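Local coordinates for pumilio domain-containing protein 7 (Caenorhabditis elegans, PDB 3V71) that binds a consensus sequence in mRNA 3' untranslated regions, modulating mRNA expression and stability, and acts redundantly with related proteins in oocyte formation and early embryonic cell divisions, at residues 11-16 and 33-38; 224-229 and 264-269; 246-251 and 279-284. One frame throughout, in Å; residues are numbered along the deposited sequence.

Interaction 1. Residues 11-16 and 33-38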
loop_
_atom_site.group_PDB
_atom_site.type_symbol
_atom_site.label_atom_id
_atom_site.label_comp_id
_atom_site.label_asym_id
_atom_site.label_seq_id
_atom_site.Cartn_x
_atom_site.Cartn_y
_atom_site.Cartn_z
ATOM N N ILE A 11 45.804 3.759 -0.869
ATOM C CA ILE A 11 46.260 4.894 -1.673
ATOM C C ILE A 11 45.302 6.086 -1.537
ATOM O O ILE A 11 44.213 5.939 -0.994
ATOM C CB ILE A 11 46.500 4.479 -3.152
ATOM C CG1 ILE A 11 47.893 3.849 -3.282
ATOM C CG2 ILE A 11 46.355 5.659 -4.103
ATOM C CD1 ILE A 11 48.325 3.535 -4.720
ATOM N N SER A 12 45.717 7.262 -2.003
ATOM C CA SER A 12 44.984 8.507 -1.756
ATOM C C SER A 12 43.809 8.784 -2.693
ATOM O O SER A 12 43.842 8.447 -3.873
ATOM C CB SER A 12 45.938 9.704 -1.809
ATOM O OG SER A 12 45.216 10.922 -1.748
ATOM N N LEU A 13 42.779 9.427 -2.160
ATOM C CA LEU A 13 41.699 9.928 -2.994
ATOM C C LEU A 13 42.277 10.953 -3.952
ATOM O O LEU A 13 41.978 10.953 -5.143
ATOM C CB LEU A 13 40.617 10.591 -2.145
ATOM C CG LEU A 13 39.430 11.154 -2.931
ATOM C CD1 LEU A 13 38.696 10.028 -3.640
ATOM C CD2 LEU A 13 38.490 11.930 -2.017
ATOM N N GLU A 14 43.112 11.834 -3.417
ATOM C CA GLU A 14 43.773 12.828 -4.239
ATOM C C GLU A 14 44.541 12.146 -5.366
ATOM O O GLU A 14 44.510 12.600 -6.510
ATOM C CB GLU A 14 44.714 13.677 -3.395
ATOM C CG GLU A 14 45.278 14.873 -4.139
ATOM C CD GLU A 14 46.299 15.644 -3.322
ATOM O OE1 GLU A 14 46.802 15.091 -2.317
ATOM O OE2 GLU A 14 46.596 16.802 -3.689
ATOM N N ASP A 15 45.222 11.051 -5.042
ATOM C CA ASP A 15 45.958 10.289 -6.042
ATOM C C ASP A 15 45.038 9.811 -7.167
ATOM O O ASP A 15 45.376 9.933 -8.343
ATOM C CB ASP A 15 46.674 9.097 -5.398
ATOM C CG ASP A 15 48.132 9.397 -5.047
ATOM O OD1 ASP A 15 48.628 10.497 -5.402
ATOM O OD2 ASP A 15 48.789 8.520 -4.431
ATOM N N VAL A 16 43.875 9.277 -6.794
ATOM C CA VAL A 16 42.900 8.742 -7.746
ATOM C C VAL A 16 42.387 9.826 -8.675
ATOM O O VAL A 16 42.314 9.656 -9.890
ATOM C CB VAL A 16 41.682 8.158 -7.008
ATOM C CG1 VAL A 16 40.669 7.603 -8.003
ATOM C CG2 VAL A 16 42.118 7.094 -6.022
ATOM N N LYS A 33 33.622 1.448 -2.909
ATOM C CA LYS A 33 33.742 1.356 -1.459
ATOM C C LYS A 33 34.884 2.242 -0.979
ATOM O O LYS A 33 34.751 2.956 0.020
ATOM C CB LYS A 33 33.948 -0.097 -1.021
ATOM C CG LYS A 33 32.693 -0.955 -1.148
ATOM C CD LYS A 33 32.975 -2.442 -0.965
ATOM C CE LYS A 33 31.711 -3.268 -1.200
ATOM N NZ LYS A 33 31.934 -4.744 -1.110
ATOM N N PHE A 34 36.000 2.200 -1.704
ATOM C CA PHE A 34 37.102 3.128 -1.466
ATOM C C PHE A 34 36.562 4.550 -1.444
ATOM O O PHE A 34 36.637 5.239 -0.429
ATOM C CB PHE A 34 38.168 2.991 -2.561
ATOM C CG PHE A 34 39.333 3.943 -2.412
ATOM C CD1 PHE A 34 39.234 5.092 -1.641
ATOM C CD2 PHE A 34 40.534 3.684 -3.050
ATOM C CE1 PHE A 34 40.302 5.963 -1.512
ATOM C CE2 PHE A 34 41.614 4.552 -2.918
ATOM C CZ PHE A 34 41.491 5.693 -2.146
ATOM N N LEU A 35 36.019 4.976 -2.578
ATOM C CA LEU A 35 35.516 6.327 -2.743
ATOM C C LEU A 35 34.637 6.788 -1.580
ATOM O O LEU A 35 34.833 7.881 -1.053
ATOM C CB LEU A 35 34.771 6.445 -4.072
ATOM C CG LEU A 35 35.649 6.305 -5.317
ATOM C CD1 LEU A 35 34.842 6.438 -6.591
ATOM C CD2 LEU A 35 36.741 7.347 -5.295
ATOM N N GLU A 36 33.684 5.949 -1.176
ATOM C CA GLU A 36 32.746 6.288 -0.103
ATOM C C GLU A 36 33.424 6.519 1.242
ATOM O O GLU A 36 33.168 7.519 1.925
ATOM C CB GLU A 36 31.728 5.170 0.072
ATOM C CG GLU A 36 30.740 5.038 -1.053
ATOM C CD GLU A 36 29.913 3.774 -0.926
ATOM O OE1 GLU A 36 30.492 2.734 -0.545
ATOM O OE2 GLU A 36 28.690 3.821 -1.193
ATOM N N ALA A 37 34.269 5.566 1.621
ATOM C CA ALA A 37 34.983 5.605 2.891
ATOM C C ALA A 37 35.647 6.957 3.142
ATOM O O ALA A 37 35.355 7.635 4.132
ATOM C CB ALA A 37 36.023 4.486 2.941
ATOM N N ASN A 38 36.533 7.346 2.233
ATOM C CA ASN A 38 37.331 8.551 2.415
ATOM C C ASN A 38 36.868 9.729 1.573
ATOM O O ASN A 38 37.675 10.541 1.126
ATOM C CB ASN A 38 38.802 8.248 2.151
ATOM C CG ASN A 38 38.984 7.230 1.055
ATOM O OD1 ASN A 38 38.207 7.192 0.103
ATOM N ND2 ASN A 38 39.996 6.379 1.192
#
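At the N-terminal end of the Pumilio repeat array, in the part predicted as the first repeat, the short helix 13-18 packs against helix 29-37, and Phe-34 from the latter meets the turn where the former begins. The CZ corner of its ring points at the backbone of residues 11-13. Ser-12 C lies near the ring plane, at the edge, 3.9 Å from Phe-34 CZ. Beside that corner, Val-16 CG2 approaches Phe-34 CE2 at 4.0 Å, the valine and the phenylalanine lying alongside one another with opposed directions. With CG of Phe-34 set anti to its own backbone nitrogen (chi1 179°), the ring is carried straight across to this turn. Phe-25 of helix 22-27 meets the Phe-34 ring with its plane inclined by about 65°, and Val-16 also touches that phenylalanine, so three helices share this small apolar cluster.

The turn facing the ring is shaped by Ser-12, the N-cap of helix 13-18. Its OG accepts weak capping bonds from the backbone nitrogens of Glu-14 and Asp-15, while its carbonyl oxygen takes the first helical bond from Val-16 N.

Next to the cap, the buried Leu-13 divides its two methyls between neighbours. Leu-13 also packs on Ile-47 and Val-51 of helix 46-56, which places it between the helix pair and the next helix of the array. Its CD2 rests 3.5 Å from Asn-38 O, just past the end of helix 29-37, whereas Leu-13 CD1 meets Leu-35 CD2 at 3.7 Å, the leucine side chains set roughly perpendicular to each other.

Interaction 2. Residues 224-229 and 264-269. With nucleotides of chain B.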
loop_
_atom_site.group_PDB
_atom_site.type_symbol
_atom_site.label_atom_id
_atom_site.label_comp_id
_atom_site.label_asym_id
_atom_site.label_seq_id
_atom_site.Cartn_x
_atom_site.Cartn_y
_atom_site.Cartn_z
ATOM N N LEU A 224 -14.101 -2.876 -6.879
ATOM C CA LEU A 224 -12.809 -2.919 -6.211
ATOM C C LEU A 224 -12.622 -4.193 -5.398
ATOM O O LEU A 224 -11.565 -4.824 -5.444
ATOM C CB LEU A 224 -12.636 -1.701 -5.307
ATOM C CG LEU A 224 -12.419 -0.364 -6.012
ATOM C CD1 LEU A 224 -12.202 0.723 -4.983
ATOM C CD2 LEU A 224 -11.245 -0.437 -6.975
ATOM N N SER A 225 -13.651 -4.565 -4.647
ATOM C CA SER A 225 -13.578 -5.725 -3.770
ATOM C C SER A 225 -13.435 -7.012 -4.568
ATOM O O SER A 225 -12.908 -8.016 -4.089
ATOM C CB SER A 225 -14.820 -5.783 -2.898
ATOM O OG SER A 225 -15.006 -4.554 -2.227
ATOM N N SER A 226 -13.901 -6.966 -5.806
ATOM C CA SER A 226 -13.900 -8.135 -6.666
ATOM C C SER A 226 -12.652 -8.212 -7.536
ATOM O O SER A 226 -12.469 -9.185 -8.272
ATOM C CB SER A 226 -15.155 -8.122 -7.534
ATOM O OG SER A 226 -16.295 -8.270 -6.715
ATOM N N ASN A 227 -11.804 -7.187 -7.436
ATOM C CA ASN A 227 -10.619 -7.048 -8.271
ATOM C C ASN A 227 -9.381 -7.695 -7.668
ATOM O O ASN A 227 -9.149 -7.612 -6.460
ATOM C CB ASN A 227 -10.343 -5.578 -8.543
ATOM C CG ASN A 227 -9.007 -5.352 -9.217
ATOM O OD1 ASN A 227 -7.981 -5.205 -8.555
ATOM N ND2 ASN A 227 -9.015 -5.311 -10.539
ATOM N N GLU A 228 -8.586 -8.314 -8.540
ATOM C CA GLU A 228 -7.413 -9.106 -8.188
ATOM C C GLU A 228 -6.430 -8.443 -7.226
ATOM O O GLU A 228 -5.730 -9.124 -6.470
ATOM C CB GLU A 228 -6.675 -9.482 -9.469
ATOM C CG GLU A 228 -5.497 -10.402 -9.253
ATOM C CD GLU A 228 -4.835 -10.797 -10.557
ATOM O OE1 GLU A 228 -5.300 -10.311 -11.622
ATOM O OE2 GLU A 228 -3.858 -11.590 -10.508
ATOM N N PHE A 229 -6.359 -7.119 -7.271
ATOM C CA PHE A 229 -5.463 -6.378 -6.397
ATOM C C PHE A 229 -6.247 -5.423 -5.483
ATOM O O PHE A 229 -6.070 -5.438 -4.262
ATOM C CB PHE A 229 -4.408 -5.622 -7.224
ATOM C CG PHE A 229 -3.684 -6.495 -8.216
ATOM C CD1 PHE A 229 -2.706 -7.385 -7.794
ATOM C CD2 PHE A 229 -3.988 -6.439 -9.566
ATOM C CE1 PHE A 229 -2.050 -8.203 -8.703
ATOM C CE2 PHE A 229 -3.334 -7.256 -10.478
ATOM C CZ PHE A 229 -2.367 -8.137 -10.045
ATOM N N SER A 264 -19.453 -13.344 -1.357
ATOM C CA SER A 264 -18.866 -14.488 -0.673
ATOM C C SER A 264 -18.460 -15.596 -1.635
ATOM O O SER A 264 -17.752 -16.528 -1.260
ATOM C CB SER A 264 -19.837 -15.049 0.363
ATOM O OG SER A 264 -20.085 -14.105 1.384
ATOM N N GLN A 265 -18.911 -15.492 -2.875
ATOM C CA GLN A 265 -18.608 -16.508 -3.870
ATOM C C GLN A 265 -17.539 -16.045 -4.850
ATOM O O GLN A 265 -17.098 -16.796 -5.711
ATOM C CB GLN A 265 -19.882 -16.905 -4.605
ATOM C CG GLN A 265 -20.944 -17.470 -3.681
ATOM C CD GLN A 265 -22.247 -17.728 -4.399
ATOM O OE1 GLN A 265 -22.283 -18.458 -5.377
ATOM N NE2 GLN A 265 -23.325 -17.114 -3.923
ATOM N N ASP A 266 -17.124 -14.795 -4.717
ATOM C CA ASP A 266 -16.087 -14.254 -5.573
ATOM C C ASP A 266 -14.753 -14.694 -4.999
ATOM O O ASP A 266 -14.586 -14.745 -3.777
ATOM C CB ASP A 266 -16.188 -12.725 -5.638
ATOM C CG ASP A 266 -15.114 -12.101 -6.517
ATOM O OD1 ASP A 266 -14.038 -11.747 -5.988
ATOM O OD2 ASP A 266 -15.339 -11.958 -7.737
ATOM N N LYS A 267 -13.814 -15.029 -5.881
ATOM C CA LYS A 267 -12.480 -15.424 -5.450
ATOM C C LYS A 267 -11.856 -14.371 -4.547
ATOM O O LYS A 267 -11.261 -14.695 -3.521
ATOM C CB LYS A 267 -11.571 -15.666 -6.652
ATOM C CG LYS A 267 -10.249 -16.313 -6.301
ATOM C CD LYS A 267 -9.284 -16.170 -7.452
ATOM C CE LYS A 267 -7.957 -16.857 -7.146
ATOM N NZ LYS A 267 -8.038 -18.354 -7.220
ATOM N N TYR A 268 -12.008 -13.110 -4.930
ATOM C CA TYR A 268 -11.337 -12.013 -4.239
ATOM C C TYR A 268 -12.190 -11.305 -3.191
ATOM O O TYR A 268 -11.682 -10.911 -2.137
ATOM C CB TYR A 268 -10.809 -10.995 -5.252
ATOM C CG TYR A 268 -9.953 -11.633 -6.312
ATOM C CD1 TYR A 268 -8.706 -12.159 -6.002
ATOM C CD2 TYR A 268 -10.398 -11.731 -7.620
ATOM C CE1 TYR A 268 -7.921 -12.758 -6.971
ATOM C CE2 TYR A 268 -9.620 -12.320 -8.596
ATOM C CZ TYR A 268 -8.383 -12.832 -8.270
ATOM O OH TYR A 268 -7.607 -13.417 -9.245
ATOM N N ALA A 269 -13.478 -11.138 -3.476
ATOM C CA ALA A 269 -14.348 -10.402 -2.574
ATOM C C ALA A 269 -14.691 -11.213 -1.325
ATOM O O ALA A 269 -15.123 -10.658 -0.316
ATOM C CB ALA A 269 -15.594 -9.948 -3.291
ATOM P P U B 6 -5.024 -19.198 -4.783
ATOM O OP1 U B 6 -4.613 -18.991 -6.189
ATOM O OP2 U B 6 -4.224 -20.108 -3.925
ATOM O "O5'" U B 6 -5.197 -17.792 -4.056
ATOM C "C5'" U B 6 -4.071 -16.980 -3.754
ATOM C "C4'" U B 6 -4.186 -15.619 -4.397
ATOM O "O4'" U B 6 -5.426 -14.986 -3.991
ATOM C "C3'" U B 6 -3.116 -14.607 -4.017
ATOM O "O3'" U B 6 -1.911 -14.782 -4.740
ATOM C "C2'" U B 6 -3.796 -13.270 -4.287
ATOM O "O2'" U B 6 -3.718 -12.931 -5.665
ATOM C "C1'" U B 6 -5.258 -13.585 -3.944
ATOM N N1 U B 6 -5.635 -13.092 -2.592
ATOM C C2 U B 6 -6.311 -11.877 -2.561
ATOM O O2 U B 6 -6.585 -11.262 -3.578
ATOM N N3 U B 6 -6.639 -11.407 -1.313
ATOM C C4 U B 6 -6.380 -12.020 -0.102
ATOM O O4 U B 6 -6.740 -11.471 0.952
ATOM C C5 U B 6 -5.681 -13.274 -0.218
ATOM C C6 U B 6 -5.330 -13.758 -1.423
ATOM P P G B 5 -6.008 -24.313 -2.060
ATOM O OP1 G B 5 -4.898 -24.299 -3.033
ATOM O OP2 G B 5 -5.687 -24.350 -0.610
ATOM O "O5'" G B 5 -6.990 -23.100 -2.364
ATOM C "C5'" G B 5 -7.291 -22.715 -3.700
ATOM C "C4'" G B 5 -8.023 -21.396 -3.742
ATOM O "O4'" G B 5 -8.916 -21.307 -2.606
ATOM C "C3'" G B 5 -7.165 -20.151 -3.612
ATOM O "O3'" G B 5 -6.525 -19.779 -4.818
ATOM C "C2'" G B 5 -8.152 -19.112 -3.096
ATOM O "O2'" G B 5 -8.959 -18.601 -4.151
ATOM C "C1'" G B 5 -9.032 -19.965 -2.189
ATOM N N9 G B 5 -8.636 -19.864 -0.774
ATOM C C8 G B 5 -7.710 -20.565 -0.039
ATOM N N7 G B 5 -7.671 -20.177 1.215
ATOM C C5 G B 5 -8.622 -19.168 1.292
ATOM C C6 G B 5 -9.047 -18.359 2.369
ATOM O O6 G B 5 -8.649 -18.363 3.533
ATOM N N1 G B 5 -10.050 -17.471 2.005
ATOM C C2 G B 5 -10.596 -17.354 0.749
ATOM N N2 G B 5 -11.561 -16.431 0.593
ATOM N N3 G B 5 -10.211 -18.100 -0.274
ATOM C C4 G B 5 -9.229 -18.971 0.078
#
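The Tyr-268 ring is covered on both faces: Glu-228 CA sits over the centre of one, a CH-pi contact 3.7 Å from the centroid and only 4° off the ring normal, and Lys-267 CB lies over the other. At the ring edge, near its plane, U6 of chain B brings its base O2 to 3.3 Å from Tyr-268 CD1. This is the RNA-facing surface of two successive Pumilio repeats, predicted as the sixth and seventh, and Tyr-268 of the second meets Glu-228 of the first beside the base of U6. Glu-228 runs alongside the tyrosine, pointing the same way, with its carboxylate plane 21° from the ring; its CG in turn covers one face of Phe-229, which packs on an RNA sugar.

Nearer the helices, Ser-225 O faces the CB of Ala-269 at 3.4 Å. Asp-266 shapes the turn into helix 269-279. Its OD1 accepts from two backbone nitrogens, Tyr-268 N from above the carboxylate plane and Ala-269 N on the anti side, the latter at 2.6 Å. Within 224-229, Asn-227 OD1 forms an Asx turn with Phe-229 N and also accepts from Ala-230 N.

Lys-267 reaches the RNA backbone: bent at its last torsion (chi4 74°), it donates from NZ to both O2' and O3' of G5 of chain B, each 3.2 Å away.

Interaction 3. Residues 246-251 and 279-284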
loop_
_atom_site.group_PDB
_atom_site.type_symbol
_atom_site.label_atom_id
_atom_site.label_comp_id
_atom_site.label_asym_id
_atom_site.label_seq_id
_atom_site.Cartn_x
_atom_site.Cartn_y
_atom_site.Cartn_z
ATOM N N MET A 246 -14.872 4.810 10.549
ATOM C CA MET A 246 -16.025 5.475 9.967
ATOM C C MET A 246 -16.261 5.019 8.522
ATOM O O MET A 246 -17.403 4.836 8.095
ATOM C CB MET A 246 -15.838 6.995 10.044
ATOM C CG MET A 246 -16.935 7.819 9.390
ATOM S SD MET A 246 -16.704 9.603 9.589
ATOM C CE MET A 246 -15.396 9.929 8.406
ATOM N N TYR A 247 -15.185 4.823 7.771
ATOM C CA TYR A 247 -15.299 4.370 6.383
ATOM C C TYR A 247 -15.555 2.861 6.297
ATOM O O TYR A 247 -16.270 2.386 5.409
ATOM C CB TYR A 247 -14.065 4.787 5.573
ATOM C CG TYR A 247 -13.964 6.289 5.405
ATOM C CD1 TYR A 247 -14.721 6.949 4.443
ATOM C CD2 TYR A 247 -13.133 7.048 6.224
ATOM C CE1 TYR A 247 -14.651 8.322 4.295
ATOM C CE2 TYR A 247 -13.054 8.422 6.083
ATOM C CZ TYR A 247 -13.818 9.054 5.116
ATOM O OH TYR A 247 -13.748 10.421 4.964
ATOM N N ARG A 248 -14.980 2.124 7.242
ATOM C CA ARG A 248 -15.235 0.701 7.388
ATOM C C ARG A 248 -16.740 0.472 7.420
ATOM O O ARG A 248 -17.289 -0.315 6.643
ATOM C CB ARG A 248 -14.601 0.213 8.686
ATOM C CG ARG A 248 -14.739 -1.263 8.951
ATOM C CD ARG A 248 -15.436 -1.506 10.277
ATOM N NE ARG A 248 -14.569 -1.340 11.443
ATOM C CZ ARG A 248 -14.919 -0.675 12.545
ATOM N NH1 ARG A 248 -16.111 -0.091 12.631
ATOM N NH2 ARG A 248 -14.073 -0.584 13.562
ATOM N N ASP A 249 -17.396 1.203 8.314
ATOM C CA ASP A 249 -18.831 1.114 8.538
ATOM C C ASP A 249 -19.660 1.460 7.306
ATOM O O ASP A 249 -20.659 0.791 7.005
ATOM C CB ASP A 249 -19.216 2.026 9.692
ATOM C CG ASP A 249 -18.551 1.623 10.991
ATOM O OD1 ASP A 249 -17.923 0.536 11.014
ATOM O OD2 ASP A 249 -18.661 2.384 11.987
ATOM N N THR A 250 -19.252 2.508 6.602
ATOM C CA THR A 250 -19.966 2.922 5.404
ATOM C C THR A 250 -19.819 1.888 4.309
ATOM O O THR A 250 -20.779 1.588 3.600
ATOM C CB THR A 250 -19.434 4.242 4.864
ATOM O OG1 THR A 250 -19.263 5.162 5.948
ATOM C CG2 THR A 250 -20.400 4.814 3.831
ATOM N N ILE A 251 -18.606 1.361 4.165
ATOM C CA ILE A 251 -18.334 0.345 3.164
ATOM C C ILE A 251 -19.130 -0.913 3.462
ATOM O O ILE A 251 -19.769 -1.475 2.574
ATOM C CB ILE A 251 -16.848 0.006 3.109
ATOM C CG1 ILE A 251 -16.105 1.017 2.237
ATOM C CG2 ILE A 251 -16.638 -1.391 2.550
ATOM C CD1 ILE A 251 -14.592 0.820 2.233
ATOM N N PHE A 279 -14.085 -7.495 11.630
ATOM C CA PHE A 279 -13.917 -6.141 12.155
ATOM C C PHE A 279 -15.190 -5.323 12.297
ATOM O O PHE A 279 -15.174 -4.233 12.866
ATOM C CB PHE A 279 -12.845 -5.379 11.371
ATOM C CG PHE A 279 -11.498 -6.006 11.480
ATOM C CD1 PHE A 279 -10.736 -5.834 12.622
ATOM C CD2 PHE A 279 -11.015 -6.829 10.471
ATOM C CE1 PHE A 279 -9.500 -6.447 12.740
ATOM C CE2 PHE A 279 -9.783 -7.445 10.584
ATOM C CZ PHE A 279 -9.025 -7.254 11.720
ATOM N N ALA A 280 -16.296 -5.859 11.800
ATOM C CA ALA A 280 -17.576 -5.188 11.923
ATOM C C ALA A 280 -17.918 -5.004 13.396
ATOM O O ALA A 280 -17.778 -5.936 14.185
ATOM C CB ALA A 280 -18.648 -5.997 11.232
ATOM N N PRO A 281 -18.357 -3.790 13.772
ATOM C CA PRO A 281 -18.942 -3.534 15.093
ATOM C C PRO A 281 -20.191 -4.398 15.305
ATOM O O PRO A 281 -20.791 -4.844 14.321
ATOM C CB PRO A 281 -19.319 -2.046 15.026
ATOM C CG PRO A 281 -19.399 -1.728 13.566
ATOM C CD PRO A 281 -18.356 -2.585 12.926
ATOM N N PRO A 282 -20.597 -4.609 16.570
ATOM C CA PRO A 282 -21.621 -5.599 16.946
ATOM C C PRO A 282 -22.976 -5.455 16.230
ATOM O O PRO A 282 -23.608 -6.472 15.930
ATOM C CB PRO A 282 -21.788 -5.368 18.454
ATOM C CG PRO A 282 -21.374 -3.955 18.661
ATOM C CD PRO A 282 -20.236 -3.744 17.707
ATOM N N ALA A 283 -23.409 -4.224 15.968
ATOM C CA ALA A 283 -24.692 -3.983 15.307
ATOM C C ALA A 283 -24.631 -4.237 13.802
ATOM O O ALA A 283 -25.627 -4.611 13.184
ATOM C CB ALA A 283 -25.170 -2.570 15.582
ATOM N N LEU A 284 -23.461 -4.010 13.213
ATOM C CA LEU A 284 -23.242 -4.353 11.816
ATOM C C LEU A 284 -22.994 -5.856 11.685
ATOM O O LEU A 284 -23.413 -6.481 10.717
ATOM C CB LEU A 284 -22.083 -3.544 11.232
ATOM C CG LEU A 284 -22.469 -2.147 10.744
ATOM C CD1 LEU A 284 -21.296 -1.432 10.075
ATOM C CD2 LEU A 284 -23.645 -2.233 9.791
#
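Helix 244-256 runs past the turn that joins helix 269-279 to helix 282-292, with the CA atoms of Asp-249 and Ala-280, 7.3 Å apart, the nearest pair of CA atoms across the two segments. These helices belong to adjacent Pumilio repeats, predicted as the sixth and seventh, and the contact lies at the surface, its nearest atom about 11 Å from the bound RNA.

Arg-248 carries much of the contact. Its chain folds over at chi2 and chi3 (-122° and -79°), laying the guanidinium across the end of helix 269-279. Phe-279 O stands over one face of that group, 3.2 Å above its plane and displaced toward the rim. Although Arg-248 NE is 3.3 Å from this oxygen, the angle is too poor for a hydrogen bond. Further along, Arg-248 NH1 packs on Pro-281 CD at 3.4 Å.

The same NH1 makes a salt bridge to Asp-249 OD1, 2.5 Å away and nearly in the guanidinium plane; the carboxylate oxygen is approached on its syn side. Pro-281, the N-cap residue of helix 282-292, packs against both charged partners, its CD lying 3.7 Å from Asp-249 OD1. Leu-284, one helical turn on, reaches back with CD1 to 3.8 Å from Asp-249 O and also touches Ile-252 and Asp-253 of helix 244-256.

No hydrogen bond joins the two segments. The salt bridge lies wholly within helix 244-256 and orients the guanidinium, while a carbonyl at a helix C-terminus faces it, where the helix dipole would probably favour the positive charge; the rest of the junction is van der Waals packing.

How the interactions relate
Along the chain interaction 1 closes before either of the others opens, whereas the segments of interactions 2 and 3 alternate. Interaction 1 sits at the N-terminal end of the all-helical array, its centre about 56 Å and 60 Å from those of interactions 2 and 3, on the opposite side of the chain's centre. Interactions 2 and 3 both join the repeats predicted as sixth and seventh. Their centres are about 19 Å apart and they do not touch, but helix 269-279 links them, beginning at 264-269 and ending at 279-284. One repeat junction is therefore held at two levels, with interaction 2 meeting the RNA and interaction 3 set back from it.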